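Long-range contacts in glycosyltransferase (Rickettsia africae, PDB 7MI0), which probably transfers sugar residues from an activated donor to an acceptor, as a glycosyltransferase of the two-domain GT-B type: residues 91-96 / 114-119; 26-31 / 107-112; 133-138 / 168-173; 42-47 / 67-72; 186-191 / 279-284. All blocks are in the same frame, centred on the assembly; numbering follows the deposited sequence.

Interaction 1. Residues 91-96 / 114-119; sequences KLIAEI and WSSYLA
Ile93 and Ala119, the two residues that lose most surface here, face each other where helix 83-100 passes helix 114-122. The single methyl of Ala119 sets its CB 3.6 Å from Ile93 CG2 and also close to the Ile93 branch point. The two arms of the isoleucine do different work. CG2 lies trans to the backbone N and turns to Ala119, whereas CG1 stands beside that N (chi1 -55°) and, through an extended second torsion, carries CD1 toward the preceding turn of the partner helix. There CD1 comes 4.0 Å from Ser115 CB and 3.9 Å from Ser116 OG, so that one side chain spans a full turn of 114-119.

Ala94 is the third participant. Its backbone N is 3.8 Å from Ala119 CB, and the two alanine CB atoms are 4.3 Å apart. With so little side chain in the way, the CA atoms of Ala94 and Ala119 approach to 4.7 Å, and the segment axes pass 8.2 Å apart at 47° between their N-to-C directions.

Ile93 also rests on Leu24 of strand 22-26 and on Met76 in a loop, and Ser116 on Val26, Val105 and Thr107. The hydroxyl of Ser115 is hydrogen-bonded to Ile86 O of helix 83-100, a polar link between the same helices just outside the segments.

Between 91-96 and 114-119 themselves the joint rests on van der Waals contact. The small alanines are consistent with the close backbones, and the two arms of Ile93 spread the apolar contact along the partner helix.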
# COMPACT_ATOMS: atom_id res chain seq x y z
N LYS A 91 -26.87 3.71 14.98
CA LYS A 91 -27.26 3.49 16.37
C LYS A 91 -26.36 2.46 17.03
O LYS A 91 -25.90 2.66 18.16
CB LYS A 91 -28.73 3.07 16.46
N LEU A 92 -26.08 1.35 16.34
CA LEU A 92 -25.22 0.31 16.91
C LEU A 92 -23.84 0.86 17.23
O LEU A 92 -23.31 0.65 18.33
CB LEU A 92 -25.12 -0.88 15.96
CG LEU A 92 -26.41 -1.61 15.59
CD1 LEU A 92 -26.18 -2.54 14.40
CD2 LEU A 92 -26.94 -2.40 16.77
N ILE A 93 -23.24 1.59 16.29
CA ILE A 93 -21.92 2.18 16.51
C ILE A 93 -21.97 3.14 17.69
O ILE A 93 -21.11 3.12 18.58
CB ILE A 93 -21.42 2.87 15.24
CG1 ILE A 93 -21.42 1.90 14.06
CG2 ILE A 93 -20.02 3.45 15.46
CD1 ILE A 93 -21.09 2.55 12.74
N ALA A 94 -22.99 4.01 17.71
CA ALA A 94 -23.13 4.96 18.81
C ALA A 94 -23.21 4.25 20.16
O ALA A 94 -22.62 4.72 21.14
CB ALA A 94 -24.37 5.82 18.59
N GLU A 95 -23.92 3.12 20.22
CA GLU A 95 -23.97 2.38 21.48
C GLU A 95 -22.62 1.76 21.80
O GLU A 95 -22.22 1.71 22.98
CB GLU A 95 -25.06 1.32 21.41
CG GLU A 95 -26.47 1.91 21.47
CD GLU A 95 -26.66 2.86 22.65
OE1 GLU A 95 -26.28 2.49 23.79
OE2 GLU A 95 -27.19 3.97 22.44
N ILE A 96 -21.89 1.30 20.79
CA ILE A 96 -20.51 0.87 21.00
C ILE A 96 -19.67 2.02 21.53
O ILE A 96 -18.89 1.85 22.48
CB ILE A 96 -19.92 0.29 19.69
CG1 ILE A 96 -20.47 -1.11 19.42
CG2 ILE A 96 -18.40 0.27 19.75
CD1 ILE A 96 -20.33 -1.54 17.97
N TRP A 114 -21.25 6.95 6.09
CA TRP A 114 -22.54 7.48 6.55
C TRP A 114 -22.83 7.09 8.00
O TRP A 114 -23.03 7.96 8.86
CB TRP A 114 -23.66 6.99 5.64
CG TRP A 114 -23.50 7.31 4.18
CD1 TRP A 114 -23.39 6.41 3.16
CD2 TRP A 114 -23.44 8.61 3.58
NE1 TRP A 114 -23.28 7.07 1.96
CE2 TRP A 114 -23.30 8.42 2.19
CE3 TRP A 114 -23.50 9.91 4.08
CZ2 TRP A 114 -23.21 9.49 1.29
CZ3 TRP A 114 -23.41 10.97 3.18
CH2 TRP A 114 -23.27 10.75 1.81
N SER A 115 -22.85 5.79 8.28
CA SER A 115 -23.24 5.33 9.61
C SER A 115 -22.28 5.82 10.69
O SER A 115 -22.71 6.21 11.78
CB SER A 115 -23.34 3.80 9.63
OG SER A 115 -24.29 3.33 8.69
N SER A 116 -20.98 5.81 10.40
CA SER A 116 -20.01 6.25 11.40
C SER A 116 -20.10 7.75 11.65
O SER A 116 -20.00 8.20 12.80
CB SER A 116 -18.60 5.88 10.95
OG SER A 116 -18.53 4.51 10.59
N TYR A 117 -20.29 8.54 10.59
CA TYR A 117 -20.43 9.98 10.74
C TYR A 117 -21.64 10.34 11.61
O TYR A 117 -21.57 11.25 12.44
CB TYR A 117 -20.56 10.63 9.36
CG TYR A 117 -20.95 12.08 9.41
CD1 TYR A 117 -20.02 13.06 9.69
CD2 TYR A 117 -22.27 12.47 9.18
CE1 TYR A 117 -20.37 14.40 9.75
CE2 TYR A 117 -22.64 13.81 9.24
CZ TYR A 117 -21.68 14.76 9.52
OH TYR A 117 -22.04 16.09 9.58
N LEU A 118 -22.75 9.64 11.42
CA LEU A 118 -23.90 9.87 12.28
C LEU A 118 -23.59 9.50 13.72
O LEU A 118 -24.00 10.20 14.66
CB LEU A 118 -25.11 9.09 11.77
CG LEU A 118 -25.77 9.57 10.47
CD1 LEU A 118 -26.94 8.67 10.09
CD2 LEU A 118 -26.23 11.00 10.61
N ALA A 119 -22.84 8.41 13.92
CA ALA A 119 -22.57 7.95 15.28
C ALA A 119 -21.76 8.97 16.06
O ALA A 119 -21.97 9.16 17.26
CB ALA A 119 -21.84 6.60 15.25

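Interaction 2. Residues 26-31 / 107-112; sequences VVPALV and TRSRAP
The ring of Pro28 lies over the peptide that joins Arg108 to Ser109. Its CD is 3.6 Å from Arg108 O, while CG reaches 3.8 Å from Ser109 CA and 4.2 Å from Ser109 OG, so the CG-CD edge of the ring meets mainly backbone, with the Ser109 hydroxyl at the margin.

Two residues earlier the chains are still neighbours in a parallel sheet. Val26 and Thr107 form a bridge with CA atoms 5.0 Å apart, and their side chains lie on the face that Ser116 of helix 114-122 also covers; the Val26 CG2 and Thr107 CG2 methyls stand 4.5 Å apart. The last link of the ladder is weak: Arg108 N donates to Val26 O over 3.4 Å, although the bond is fairly straight at 161°.

Arg108 leaves the strand toward helix 35-48, touching Val35 and Thr39. Its CG passes 3.9 Å from Val26 O, and the bend at its third torsion (chi3 80°) leads the guanidinium away from the segment 26-31, to where NE is hydrogen-bonded to His132 NE2. That histidine follows strand 126-131, so the arginine ties the ends of two strands together.

Strands 22-26 and 104-107 are central neighbours in the order 3-2-1-4-5-6-7, and beyond their carboxyl ends the chain turns to helices on different faces of the sheet. This divergence is the topological switch point of a Rossmann-like domain, the place where such folds commonly form a binding crevice; in GT-B enzymes that edge borders the interdomain cleft.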
# COMPACT_ATOMS: atom_id res chain seq x y z
N VAL A 26 -13.03 1.56 11.54
CA VAL A 26 -14.08 0.93 10.74
C VAL A 26 -13.47 0.58 9.39
O VAL A 26 -13.00 1.46 8.67
CB VAL A 26 -15.29 1.85 10.59
CG1 VAL A 26 -16.48 1.09 10.03
CG2 VAL A 26 -15.65 2.49 11.92
N VAL A 27 -13.49 -0.71 9.05
CA VAL A 27 -12.88 -1.22 7.82
C VAL A 27 -13.99 -1.69 6.89
O VAL A 27 -14.88 -2.42 7.33
CB VAL A 27 -11.90 -2.37 8.10
CG1 VAL A 27 -11.23 -2.82 6.82
CG2 VAL A 27 -10.88 -1.94 9.13
N PRO A 28 -13.97 -1.31 5.60
CA PRO A 28 -15.02 -1.77 4.68
C PRO A 28 -14.65 -3.04 3.93
O PRO A 28 -13.58 -3.62 4.15
CB PRO A 28 -15.17 -0.59 3.72
CG PRO A 28 -13.77 -0.04 3.63
CD PRO A 28 -13.12 -0.27 4.99
N ALA A 29 -15.54 -3.48 3.04
CA ALA A 29 -15.26 -4.66 2.23
C ALA A 29 -14.20 -4.38 1.17
O ALA A 29 -13.39 -5.26 0.86
CB ALA A 29 -16.55 -5.17 1.59
N LEU A 30 -14.19 -3.17 0.60
CA LEU A 30 -13.20 -2.78 -0.39
C LEU A 30 -11.92 -2.33 0.32
O LEU A 30 -11.92 -1.31 1.01
CB LEU A 30 -13.73 -1.68 -1.29
N VAL A 31 -10.84 -3.08 0.13
CA VAL A 31 -9.64 -2.92 0.94
C VAL A 31 -8.42 -2.62 0.07
O VAL A 31 -7.28 -2.95 0.43
CB VAL A 31 -9.41 -4.18 1.81
CG1 VAL A 31 -8.40 -3.92 2.92
CG2 VAL A 31 -10.73 -4.66 2.40
N THR A 107 -12.43 6.17 10.15
CA THR A 107 -13.01 5.48 9.01
C THR A 107 -12.04 5.48 7.83
O THR A 107 -11.41 6.50 7.53
CB THR A 107 -14.33 6.12 8.57
OG1 THR A 107 -14.08 7.37 7.92
CG2 THR A 107 -15.20 6.37 9.77
N ARG A 108 -11.93 4.33 7.17
CA ARG A 108 -11.09 4.16 6.00
C ARG A 108 -11.92 3.64 4.82
O ARG A 108 -11.47 2.80 4.05
CB ARG A 108 -9.92 3.22 6.30
CG ARG A 108 -9.59 3.11 7.79
CD ARG A 108 -8.34 2.27 8.03
NE ARG A 108 -7.13 3.04 7.78
CZ ARG A 108 -6.17 3.24 8.68
NH1 ARG A 108 -6.21 2.68 9.87
NH2 ARG A 108 -5.14 4.01 8.36
N SER A 109 -13.14 4.17 4.69
CA SER A 109 -14.12 3.74 3.70
C SER A 109 -13.97 4.53 2.40
O SER A 109 -13.45 5.65 2.38
CB SER A 109 -15.54 3.92 4.25
OG SER A 109 -15.68 3.23 5.48
N ARG A 110 -14.44 3.93 1.30
CA ARG A 110 -14.31 4.57 -0.01
C ARG A 110 -15.25 5.76 -0.12
O ARG A 110 -14.81 6.90 -0.34
CB ARG A 110 -14.58 3.56 -1.12
N ALA A 111 -16.55 5.52 0.02
CA ALA A 111 -17.55 6.57 0.07
C ALA A 111 -17.47 7.26 1.43
O ALA A 111 -16.67 6.84 2.28
CB ALA A 111 -18.94 5.99 -0.18
N PRO A 112 -18.24 8.32 1.67
CA PRO A 112 -18.37 8.83 3.04
C PRO A 112 -18.96 7.75 3.95
O PRO A 112 -19.86 7.01 3.56
CB PRO A 112 -19.31 10.03 2.90
CG PRO A 112 -19.18 10.44 1.49
CD PRO A 112 -18.94 9.19 0.71

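Interaction 3. Residues 133-138 / 168-173; sequences GVYNIP and ENYKID
Tyr170 reaches across to the segment 133-138 and is gripped there by a hydrogen bond and an aliphatic side chain. Its OH donates to Tyr135 O over 2.8 Å, approaching from above the carbonyl plane, about 60° out of it, with the oxygen at the edge of the Tyr170 ring. The same oxygen also accepts a bond from His165 NE2, so this carbonyl has two donors. Over one ring face lies Ile137 CD1, 3.9 Å from the ring centroid and nearly on its normal, a clear CH-pi contact. Ile137 CG1 stands between its backbone N and carbonyl carbon (chi1 58°), which lays the CG1-CD1 arm across the ring, while the CG2 branch comes 3.8 Å from Tyr170 CZ near the hydroxyl end.

The solvent side is looser. Asn136 and Asn169 bring their amides together nearly at right angles, planes 88° apart. Asn136 ND2 also makes a weak bond to its neighbour's carbonyl, Ile137 O.

Around this joint, helix 160-168 supplies His165, whose ring meets that of Tyr170, while helix 139-149 lends Lys142 beside Ile137 and Tyr145 against Tyr170. The contact thus joins the exit of strand 126-131 to the loop that leads into strand 177-179.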
# COMPACT_ATOMS: atom_id res chain seq x y z
N GLY A 133 -6.96 5.98 -1.35
CA GLY A 133 -6.96 5.92 -2.79
C GLY A 133 -7.72 7.09 -3.36
O GLY A 133 -8.25 7.93 -2.64
N VAL A 134 -7.76 7.13 -4.69
CA VAL A 134 -8.43 8.19 -5.44
C VAL A 134 -9.79 7.65 -5.88
O VAL A 134 -9.87 6.87 -6.83
CB VAL A 134 -7.59 8.65 -6.62
CG1 VAL A 134 -8.35 9.68 -7.43
CG2 VAL A 134 -6.26 9.22 -6.13
N TYR A 135 -10.84 8.06 -5.19
CA TYR A 135 -12.21 7.79 -5.60
C TYR A 135 -12.92 9.12 -5.78
O TYR A 135 -12.49 10.15 -5.26
CB TYR A 135 -12.97 6.94 -4.57
CG TYR A 135 -12.15 6.52 -3.37
CD1 TYR A 135 -11.30 5.42 -3.43
CD2 TYR A 135 -12.26 7.21 -2.16
CE1 TYR A 135 -10.56 5.02 -2.33
CE2 TYR A 135 -11.52 6.82 -1.05
CZ TYR A 135 -10.67 5.72 -1.14
OH TYR A 135 -9.94 5.33 -0.03
N ASN A 136 -14.01 9.10 -6.54
CA ASN A 136 -14.74 10.32 -6.84
C ASN A 136 -16.04 10.37 -6.05
O ASN A 136 -16.64 9.35 -5.73
CB ASN A 136 -15.05 10.44 -8.33
CG ASN A 136 -14.53 11.72 -8.92
OD1 ASN A 136 -13.35 11.81 -9.27
ND2 ASN A 136 -15.39 12.74 -9.02
N ILE A 137 -16.44 11.59 -5.71
CA ILE A 137 -17.73 11.86 -5.08
C ILE A 137 -18.50 12.78 -6.02
O ILE A 137 -17.88 13.53 -6.80
CB ILE A 137 -17.55 12.48 -3.69
CG1 ILE A 137 -16.74 13.78 -3.80
CG2 ILE A 137 -16.88 11.49 -2.76
CD1 ILE A 137 -16.73 14.59 -2.54
N PRO A 138 -19.83 12.76 -5.99
CA PRO A 138 -20.61 13.62 -6.89
C PRO A 138 -20.25 15.09 -6.70
O PRO A 138 -19.99 15.55 -5.59
CB PRO A 138 -22.06 13.34 -6.48
CG PRO A 138 -22.01 11.98 -5.83
CD PRO A 138 -20.68 11.88 -5.17
N GLU A 168 -7.89 19.31 -5.46
CA GLU A 168 -8.36 19.77 -6.77
C GLU A 168 -9.74 19.22 -7.09
O GLU A 168 -10.55 19.92 -7.72
CB GLU A 168 -7.38 19.35 -7.87
CG GLU A 168 -5.90 19.54 -7.53
CD GLU A 168 -5.46 20.99 -7.57
OE1 GLU A 168 -6.25 21.86 -8.01
OE2 GLU A 168 -4.31 21.26 -7.15
N ASN A 169 -10.03 17.99 -6.68
CA ASN A 169 -11.31 17.37 -7.02
C ASN A 169 -12.36 17.60 -5.93
O ASN A 169 -13.42 18.19 -6.20
CB ASN A 169 -11.10 15.87 -7.26
CG ASN A 169 -12.24 15.24 -8.02
OD1 ASN A 169 -13.31 14.99 -7.47
ND2 ASN A 169 -12.01 14.97 -9.30
N TYR A 170 -12.08 17.15 -4.71
CA TYR A 170 -13.03 17.33 -3.61
C TYR A 170 -13.18 18.79 -3.20
O TYR A 170 -14.18 19.14 -2.57
CB TYR A 170 -12.61 16.51 -2.39
CG TYR A 170 -12.81 15.02 -2.48
CD1 TYR A 170 -12.75 14.35 -3.70
CD2 TYR A 170 -13.07 14.27 -1.34
CE1 TYR A 170 -12.92 12.97 -3.77
CE2 TYR A 170 -13.25 12.90 -1.40
CZ TYR A 170 -13.17 12.25 -2.61
OH TYR A 170 -13.36 10.89 -2.66
N LYS A 171 -12.20 19.63 -3.53
CA LYS A 171 -12.15 21.01 -3.05
C LYS A 171 -12.26 21.07 -1.53
O LYS A 171 -12.98 21.88 -0.95
CB LYS A 171 -13.22 21.87 -3.73
N ILE A 172 -11.52 20.16 -0.86
CA ILE A 172 -11.39 20.16 0.59
C ILE A 172 -10.33 21.18 1.01
O ILE A 172 -9.31 21.34 0.32
CB ILE A 172 -11.03 18.75 1.09
CG1 ILE A 172 -12.23 17.80 0.92
CG2 ILE A 172 -10.56 18.77 2.54
CD1 ILE A 172 -11.97 16.39 1.39
N ASP A 173 -10.57 21.87 2.12
CA ASP A 173 -9.62 22.88 2.57
C ASP A 173 -8.29 22.23 2.95
O ASP A 173 -8.26 21.15 3.55
CB ASP A 173 -10.18 23.64 3.77
CG ASP A 173 -11.51 24.30 3.47
OD1 ASP A 173 -11.71 24.74 2.32
OD2 ASP A 173 -12.36 24.36 4.39

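Interaction 4. Residues 42-47 / 67-72; sequences VAKYLK and DKEDIL
Lys44 and Glu69 pair through a salt bridge, with Lys44 NZ 3.6 Å from Glu69 OE2. The lysine chain, bent at its third torsion (chi3 60°), runs obliquely past the carboxylate; CD is 3.3 Å from Glu69 OE2, so methylenes and ammonium both lie beside that oxygen and the salt bridge is long. Glu41 offers Lys44 NZ a second acidic partner, long and weak.

The other lysine serves main-chain acceptors. Lys47 NZ donates to both Glu69 O and Asp70 O, each at 3.4 Å and each weak, so one ammonium spans two successive carbonyls just past the end of helix 62-68. Its charge may complement the partial negative charge at the C-terminal end of that helix.

Ile71 lies between the two lysine chains. Its CD1 is 3.6 Å from Ala43 CB, and its CG1 is 4.1 Å from Lys47 CD; Ala43 in turn rests on Pro53 and Ile55 of strand 52-57.

Asp70, with positive phi, closes helix 62-68 in a Schellman motif, and the chain then enters strand 72-75, the outermost on its side. The turn between that helix and the edge strand packs on helix 35-48; the two are successive crossover helices in the beta-alpha-beta units of a Rossmann-like domain.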
# COMPACT_ATOMS: atom_id res chain seq x y z
N VAL A 42 -1.80 -0.26 13.14
CA VAL A 42 -2.14 0.82 14.06
C VAL A 42 -2.75 0.26 15.33
O VAL A 42 -2.47 0.74 16.44
CB VAL A 42 -3.07 1.84 13.38
CG1 VAL A 42 -3.74 2.73 14.41
CG2 VAL A 42 -2.30 2.68 12.39
N ALA A 43 -3.59 -0.77 15.21
CA ALA A 43 -4.17 -1.41 16.38
C ALA A 43 -3.09 -2.00 17.28
O ALA A 43 -3.06 -1.73 18.49
CB ALA A 43 -5.17 -2.48 15.95
N LYS A 44 -2.18 -2.79 16.70
CA LYS A 44 -1.08 -3.36 17.47
C LYS A 44 -0.28 -2.28 18.18
O LYS A 44 0.08 -2.44 19.35
CB LYS A 44 -0.15 -4.16 16.55
CG LYS A 44 -0.67 -5.54 16.16
CD LYS A 44 0.17 -6.14 15.04
CE LYS A 44 1.61 -6.31 15.47
NZ LYS A 44 2.45 -6.74 14.32
N TYR A 45 -0.00 -1.18 17.49
CA TYR A 45 0.77 -0.09 18.07
C TYR A 45 0.02 0.56 19.23
O TYR A 45 0.61 0.83 20.28
CB TYR A 45 1.09 0.93 16.98
CG TYR A 45 1.93 2.10 17.40
CD1 TYR A 45 3.20 1.92 17.92
CD2 TYR A 45 1.46 3.40 17.23
CE1 TYR A 45 3.98 3.01 18.28
CE2 TYR A 45 2.23 4.49 17.59
CZ TYR A 45 3.49 4.29 18.11
OH TYR A 45 4.26 5.38 18.47
N LEU A 46 -1.28 0.79 19.06
CA LEU A 46 -2.09 1.34 20.15
C LEU A 46 -2.08 0.41 21.36
O LEU A 46 -2.04 0.89 22.51
CB LEU A 46 -3.51 1.59 19.67
CG LEU A 46 -3.72 2.74 18.68
CD1 LEU A 46 -5.06 2.63 17.97
CD2 LEU A 46 -3.61 4.07 19.39
N LYS A 47 -2.10 -0.91 21.14
CA LYS A 47 -2.05 -1.85 22.25
C LYS A 47 -0.77 -1.68 23.07
O LYS A 47 -0.82 -1.58 24.30
CB LYS A 47 -2.15 -3.29 21.74
CG LYS A 47 -3.56 -3.84 21.71
CD LYS A 47 -3.56 -5.36 21.60
CE LYS A 47 -2.75 -5.99 22.72
NZ LYS A 47 -3.02 -7.45 22.85
N ASP A 67 -7.74 -11.91 15.84
CA ASP A 67 -7.73 -12.84 16.96
C ASP A 67 -6.32 -13.23 17.36
O ASP A 67 -6.05 -13.43 18.55
CB ASP A 67 -8.53 -14.09 16.61
CG ASP A 67 -10.02 -13.85 16.64
OD1 ASP A 67 -10.43 -12.78 17.14
OD2 ASP A 67 -10.78 -14.72 16.17
N LYS A 68 -5.41 -13.36 16.39
CA LYS A 68 -4.03 -13.69 16.71
C LYS A 68 -3.40 -12.59 17.55
O LYS A 68 -2.71 -12.87 18.54
CB LYS A 68 -3.23 -13.93 15.44
N GLU A 69 -3.63 -11.34 17.19
CA GLU A 69 -3.07 -10.20 17.90
C GLU A 69 -3.93 -9.76 19.08
O GLU A 69 -3.61 -8.76 19.73
CB GLU A 69 -2.87 -9.02 16.94
CG GLU A 69 -1.98 -9.33 15.76
CD GLU A 69 -0.51 -9.33 16.12
OE1 GLU A 69 -0.20 -9.17 17.32
OE2 GLU A 69 0.32 -9.48 15.20
N ASP A 70 -5.01 -10.49 19.37
CA ASP A 70 -5.89 -10.21 20.51
C ASP A 70 -6.36 -8.76 20.51
O ASP A 70 -6.10 -7.99 21.44
CB ASP A 70 -5.20 -10.58 21.83
CG ASP A 70 -6.19 -10.74 22.97
OD1 ASP A 70 -7.42 -10.60 22.73
OD2 ASP A 70 -5.75 -11.02 24.11
N ILE A 71 -7.07 -8.40 19.45
CA ILE A 71 -7.63 -7.06 19.27
C ILE A 71 -9.14 -7.19 19.19
O ILE A 71 -9.66 -7.99 18.40
CB ILE A 71 -7.06 -6.39 18.01
CG1 ILE A 71 -5.55 -6.22 18.15
CG2 ILE A 71 -7.76 -5.05 17.75
CD1 ILE A 71 -4.83 -5.99 16.84
N LEU A 72 -9.84 -6.42 20.02
CA LEU A 72 -11.29 -6.53 20.08
C LEU A 72 -11.92 -6.17 18.75
O LEU A 72 -11.82 -5.02 18.30
CB LEU A 72 -11.84 -5.63 21.18
CG LEU A 72 -13.37 -5.69 21.28
CD1 LEU A 72 -13.82 -6.99 21.94
CD2 LEU A 72 -13.92 -4.48 22.01

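Interaction 5. Residues 186-191 / 279-284; sequences CDYFDP and DSDIIN
Tyr188 points its ring toward Ile283 from a chain segment that turns sharply at Phe189, the centre of an inverse gamma turn closed by a weak bond from Asp190 N to Tyr188 O. This segment leads from the last strand of the first Rossmann-like sheet toward the second, the connection between the two halves of a GT-B fold, and here it meets the start of helix 282-287.

Tyr188 CG lies trans to its N (chi1 177°), and the ring end reaches that helix start, crossing Ile283 obliquely: Ile283 CG2 is 3.5 Å from Tyr188 OH and 3.9 Å from Tyr188 CZ. Beyond the hydroxyl, at the ring edge, stands the carboxylate of Asp281. The 2.4 Å modelled between Tyr188 OH and Asp281 OD1 is too short to trust, and Asp281 is poorly ordered, so the details of this bond are doubtful.

Phe189 takes a different first torsion, CG beside the backbone N (chi1 -67°). Tyr188 CD2 sits over one face of its ring, toward the rim, while Phe189 CD2 lies at the edge of the Tyr188 ring. Arg369 of helix 359-375 hydrogen-bonds to Phe189 O. Phe189 and Ile282 meet obliquely, the methyl Ile282 CG2 lying 3.8 Å from Phe189 CE1 and 3.9 Å from Phe189 CZ.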
# COMPACT_ATOMS: atom_id res chain seq x y z
N CYS A 186 10.78 -1.87 8.49
CA CYS A 186 12.21 -2.03 8.24
C CYS A 186 12.84 -3.09 9.13
O CYS A 186 14.01 -3.44 8.91
CB CYS A 186 12.91 -0.70 8.43
SG CYS A 186 12.55 0.41 7.08
N ASP A 187 12.11 -3.60 10.11
CA ASP A 187 12.60 -4.73 10.88
C ASP A 187 12.35 -6.04 10.16
O ASP A 187 13.19 -6.94 10.20
CB ASP A 187 11.96 -4.72 12.27
CG ASP A 187 12.63 -3.72 13.21
OD1 ASP A 187 13.88 -3.70 13.28
OD2 ASP A 187 11.91 -2.94 13.88
N TYR A 188 11.21 -6.16 9.47
CA TYR A 188 10.95 -7.36 8.67
C TYR A 188 11.71 -7.31 7.35
O TYR A 188 12.47 -8.22 7.03
CB TYR A 188 9.45 -7.52 8.42
CG TYR A 188 9.11 -8.70 7.53
CD1 TYR A 188 8.92 -9.97 8.07
CD2 TYR A 188 8.98 -8.55 6.15
CE1 TYR A 188 8.61 -11.05 7.26
CE2 TYR A 188 8.68 -9.63 5.34
CZ TYR A 188 8.50 -10.88 5.90
OH TYR A 188 8.19 -11.95 5.09
N PHE A 189 11.51 -6.25 6.57
CA PHE A 189 12.28 -6.04 5.34
C PHE A 189 13.65 -5.48 5.72
O PHE A 189 13.90 -4.28 5.70
CB PHE A 189 11.54 -5.11 4.39
CG PHE A 189 10.28 -5.70 3.83
CD1 PHE A 189 10.30 -6.46 2.68
CD2 PHE A 189 9.06 -5.49 4.47
CE1 PHE A 189 9.14 -7.01 2.17
CE2 PHE A 189 7.90 -6.04 3.96
CZ PHE A 189 7.94 -6.80 2.81
N ASP A 190 14.54 -6.40 6.08
CA ASP A 190 15.88 -6.07 6.55
C ASP A 190 16.87 -7.05 5.95
O ASP A 190 16.86 -8.24 6.31
CB ASP A 190 15.94 -6.10 8.08
CG ASP A 190 17.31 -5.75 8.64
OD1 ASP A 190 18.17 -5.24 7.89
OD2 ASP A 190 17.52 -5.99 9.85
N PRO A 191 17.73 -6.61 5.02
CA PRO A 191 18.67 -7.54 4.38
C PRO A 191 19.59 -8.25 5.35
O PRO A 191 20.13 -9.31 5.00
CB PRO A 191 19.45 -6.64 3.41
CG PRO A 191 18.54 -5.48 3.17
CD PRO A 191 17.84 -5.25 4.47
N ASP A 279 3.57 -15.01 -3.17
CA ASP A 279 4.74 -15.45 -2.42
C ASP A 279 4.46 -15.35 -0.93
O ASP A 279 4.15 -14.27 -0.42
CB ASP A 279 5.95 -14.60 -2.79
N SER A 280 4.57 -16.49 -0.24
CA SER A 280 4.40 -16.50 1.21
C SER A 280 5.41 -15.58 1.88
O SER A 280 5.04 -14.66 2.62
CB SER A 280 4.54 -17.94 1.73
OG SER A 280 4.52 -17.97 3.15
N ASP A 281 6.69 -15.81 1.64
CA ASP A 281 7.77 -15.02 2.22
C ASP A 281 8.40 -14.22 1.08
O ASP A 281 9.27 -14.71 0.36
CB ASP A 281 8.78 -15.90 2.93
CG ASP A 281 9.28 -15.28 4.22
OD1 ASP A 281 8.79 -14.19 4.57
OD2 ASP A 281 10.16 -15.88 4.88
N ILE A 282 7.94 -12.98 0.93
CA ILE A 282 8.42 -12.14 -0.16
C ILE A 282 9.82 -11.60 0.13
O ILE A 282 10.50 -11.13 -0.79
CB ILE A 282 7.40 -11.00 -0.40
CG1 ILE A 282 7.66 -10.28 -1.72
CG2 ILE A 282 7.41 -10.04 0.77
CD1 ILE A 282 7.33 -11.09 -2.95
N ILE A 283 10.27 -11.69 1.38
CA ILE A 283 11.57 -11.12 1.73
C ILE A 283 12.70 -11.88 1.03
O ILE A 283 13.61 -11.28 0.45
CB ILE A 283 11.75 -11.10 3.26
CG1 ILE A 283 13.15 -10.62 3.63
CG2 ILE A 283 11.45 -12.46 3.88
CD1 ILE A 283 13.44 -10.64 5.11
N ASN A 284 12.65 -13.22 1.06
CA ASN A 284 13.66 -14.00 0.36
C ASN A 284 13.60 -13.81 -1.14
O ASN A 284 14.62 -13.98 -1.82
CB ASN A 284 13.52 -15.48 0.70
CG ASN A 284 13.79 -15.77 2.17
OD1 ASN A 284 12.90 -16.19 2.90
ND2 ASN A 284 15.03 -15.54 2.59

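Interactions 1 to 4 belong to the first Rossmann-like half, whereas interaction 5 lies where the chain crosses to the second. Interaction 2, at the carboxyl ends of the central strands, touches two others: Ser116 CB of interaction 1 is 3.6 Å from Thr107 CG2, and Arg110 O approaches Tyr135 CD2 of interaction 3. Interaction 4 comes within about 5 Å of interaction 2, nearest atoms, without touching it. Interaction 5 is about 28 Å from interaction 2 between centres but about 21 Å from interaction 4, with nearest atoms about 9 Å apart. No ligand marks the active site; in GT-B enzymes it lies between the two halves, which interactions 2 and 3 probably border more closely than interaction 1.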